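Long-range contact in phospho-2-dehydro-3-deoxyheptonate aldolase/chorismate mutase (Thermus thermophilus, PDB 2D8E), which probably joins 3-deoxy-7-phosphoheptulonate synthase and chorismate mutase activities in one polypeptide, of which this chain is the N-terminal chorismate mutase domain: residues R28-I33 and L82-R87. Sequence-based numbering, arbitrary orientation.
Sequences RLVQEI and LDLEER
Val30 meets both Leu84 and Glu85, and its side chain leaves the backbone toward the helix end that carries them. With CG1 anti to the carbonyl carbon (chi1 -60°), Val30 CG2 falls between backbone N and carbonyl carbon, 4.1 Å from Leu84 CD1, the two side chains passing at a slant. The Val30 carbonyl O is 3.7 Å from Glu85 CG, and Val30 CB is 4.2 Å from Glu85 OE1, so the aliphatic stem of the glutamate lies against the helix backbone. Gln31 comes next; its CA and that of Glu85, 5.6 Å apart, are the nearest pair of CA atoms across the contact. Its amide reaches toward Leu84, with Gln31 NE2 4.2 Å from Leu84 CD2, but its polar bonds go to the chain terminus: Gln31 OE1 accepts from Gln90 NE2, while Gln31 NE2 makes a weak bond to Gln88 O. Ile33 touches marginally, its CG2 standing 4.4 Å from Glu85 OE2. That oxygen is hydrogen-bonded to Gln37 NE2, one turn further along; beyond CG the glutamate chain is extended (chi2 171°), carrying the carboxylate across to the first helix, although high B factors blur its position. No hydrogen bond links the two segments, and the 235 Å² they bury together comes chiefly from Val30, Gln31, Leu84 and Glu85. The contact thus packs the C-terminal end of helix 67-85 against long helix 4-40 in the all-helical chorismate mutase type II fold, with His44 beside Glu85 and the second subunit adding Pro64 against Gln31, Leu8 against Ile33 and Phe65 against Leu84.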
loop_
_atom_site.group_PDB
_atom_site.type_symbol
_atom_site.label_atom_id
_atom_site.label_comp_id
_atom_site.label_asym_id
_atom_site.label_seq_id
_atom_site.Cartn_x
_atom_site.Cartn_y
_atom_site.Cartn_z
ATOM N N ARG A 28 -0.664 -13.161 -3.250
ATOM C CA ARG A 28 -0.908 -14.437 -3.908
ATOM C C ARG A 28 0.020 -14.592 -5.105
ATOM O O ARG A 28 0.548 -15.675 -5.359
ATOM C CB ARG A 28 -2.362 -14.529 -4.376
ATOM C CG ARG A 28 -3.376 -14.529 -3.246
ATOM C CD ARG A 28 -4.788 -14.718 -3.790
ATOM N NE ARG A 28 -4.933 -15.989 -4.497
ATOM C CZ ARG A 28 -6.022 -16.356 -5.168
ATOM N NH1 ARG A 28 -7.075 -15.549 -5.228
ATOM N NH2 ARG A 28 -6.059 -17.531 -5.780
ATOM N N LEU A 29 0.213 -13.498 -5.833
ATOM C CA LEU A 29 1.069 -13.501 -7.012
ATOM C C LEU A 29 2.531 -13.745 -6.670
ATOM O O LEU A 29 3.195 -14.551 -7.321
ATOM C CB LEU A 29 0.939 -12.175 -7.761
ATOM C CG LEU A 29 -0.398 -11.950 -8.474
ATOM C CD1 LEU A 29 -0.488 -10.510 -8.959
ATOM C CD2 LEU A 29 -0.520 -12.921 -9.640
ATOM N N VAL A 30 3.035 -13.057 -5.649
ATOM C CA VAL A 30 4.430 -13.238 -5.266
ATOM C C VAL A 30 4.681 -14.634 -4.698
ATOM O O VAL A 30 5.775 -15.168 -4.836
ATOM C CB VAL A 30 4.897 -12.169 -4.244
ATOM C CG1 VAL A 30 4.755 -10.774 -4.846
ATOM C CG2 VAL A 30 4.107 -12.289 -2.962
ATOM N N GLN A 31 3.676 -15.225 -4.056
ATOM C CA GLN A 31 3.834 -16.577 -3.520
ATOM C C GLN A 31 4.018 -17.543 -4.685
ATOM O O GLN A 31 4.811 -18.483 -4.609
ATOM C CB GLN A 31 2.610 -16.993 -2.702
ATOM C CG GLN A 31 2.459 -16.250 -1.390
ATOM C CD GLN A 31 1.323 -16.793 -0.551
ATOM O OE1 GLN A 31 0.186 -16.891 -1.010
ATOM N NE2 GLN A 31 1.626 -17.147 0.690
ATOM N N GLU A 32 3.291 -17.297 -5.769
ATOM C CA GLU A 32 3.394 -18.152 -6.939
ATOM C C GLU A 32 4.771 -17.998 -7.577
ATOM O O GLU A 32 5.398 -18.985 -7.959
ATOM C CB GLU A 32 2.302 -17.817 -7.954
ATOM C CG GLU A 32 2.284 -18.773 -9.130
ATOM C CD GLU A 32 1.978 -20.194 -8.700
ATOM O OE1 GLU A 32 0.790 -20.572 -8.683
ATOM O OE2 GLU A 32 2.927 -20.931 -8.364
ATOM N N ILE A 33 5.237 -16.758 -7.704
ATOM C CA ILE A 33 6.553 -16.500 -8.277
ATOM C C ILE A 33 7.596 -17.207 -7.415
ATOM O O ILE A 33 8.538 -17.815 -7.923
ATOM C CB ILE A 33 6.868 -14.989 -8.288
ATOM C CG1 ILE A 33 5.951 -14.282 -9.288
ATOM C CG2 ILE A 33 8.334 -14.752 -8.650
ATOM C CD1 ILE A 33 6.065 -12.773 -9.256
ATOM N N LEU A 82 8.798 -10.284 0.706
ATOM C CA LEU A 82 9.932 -11.191 0.865
ATOM C C LEU A 82 9.583 -12.164 1.972
ATOM O O LEU A 82 9.890 -13.356 1.899
ATOM C CB LEU A 82 11.194 -10.422 1.268
ATOM C CG LEU A 82 11.854 -9.529 0.222
ATOM C CD1 LEU A 82 12.995 -8.759 0.865
ATOM C CD2 LEU A 82 12.362 -10.380 -0.930
ATOM N N ASP A 83 8.936 -11.628 3.001
ATOM C CA ASP A 83 8.514 -12.403 4.149
ATOM C C ASP A 83 7.586 -13.528 3.714
ATOM O O ASP A 83 7.100 -14.314 4.516
ATOM C CB ASP A 83 7.783 -11.469 5.115
ATOM C CG ASP A 83 7.918 -12.007 6.532
ATOM O OD1 ASP A 83 8.934 -12.644 6.809
ATOM O OD2 ASP A 83 7.017 -11.784 7.337
ATOM N N LEU A 84 7.356 -13.605 2.403
ATOM C CA LEU A 84 6.505 -14.633 1.801
ATOM C C LEU A 84 7.272 -15.459 0.771
ATOM O O LEU A 84 7.205 -16.687 0.768
ATOM C CB LEU A 84 5.304 -13.993 1.103
ATOM C CG LEU A 84 4.257 -13.235 1.914
ATOM C CD1 LEU A 84 3.200 -12.685 0.966
ATOM C CD2 LEU A 84 3.619 -14.158 2.941
ATOM N N GLU A 85 7.991 -14.771 -0.112
ATOM C CA GLU A 85 8.763 -15.427 -1.166
ATOM C C GLU A 85 9.816 -16.359 -0.577
ATOM O O GLU A 85 10.338 -17.238 -1.263
ATOM C CB GLU A 85 9.430 -14.366 -2.046
ATOM C CG GLU A 85 9.181 -14.540 -3.540
ATOM C CD GLU A 85 9.672 -13.350 -4.349
ATOM O OE1 GLU A 85 9.056 -12.267 -4.259
ATOM O OE2 GLU A 85 10.672 -13.499 -5.082
ATOM N N GLU A 86 10.120 -16.158 0.701
ATOM C CA GLU A 86 11.110 -16.970 1.394
ATOM C C GLU A 86 10.390 -18.025 2.217
ATOM O O GLU A 86 10.919 -19.112 2.457
ATOM C CB GLU A 86 12.101 -16.070 2.129
ATOM C CG GLU A 86 12.941 -15.209 1.211
ATOM C CD GLU A 86 14.051 -15.995 0.549
ATOM O OE1 GLU A 86 13.845 -17.198 0.287
ATOM O OE2 GLU A 86 15.129 -15.419 0.291
ATOM N N ARG A 87 9.173 -17.699 2.635
ATOM C CA ARG A 87 8.376 -18.613 3.435
ATOM C C ARG A 87 7.185 -19.214 2.689
ATOM O O ARG A 87 7.358 -20.019 1.772
ATOM C CB ARG A 87 7.903 -17.770 4.626
ATOM C CG ARG A 87 8.984 -16.845 5.189
ATOM C CD ARG A 87 10.241 -17.593 5.633
ATOM N NE ARG A 87 10.153 -18.086 7.005
ATOM C CZ ARG A 87 9.363 -19.075 7.407
ATOM N NH1 ARG A 87 8.578 -19.702 6.541
ATOM N NH2 ARG A 87 9.355 -19.435 8.684
#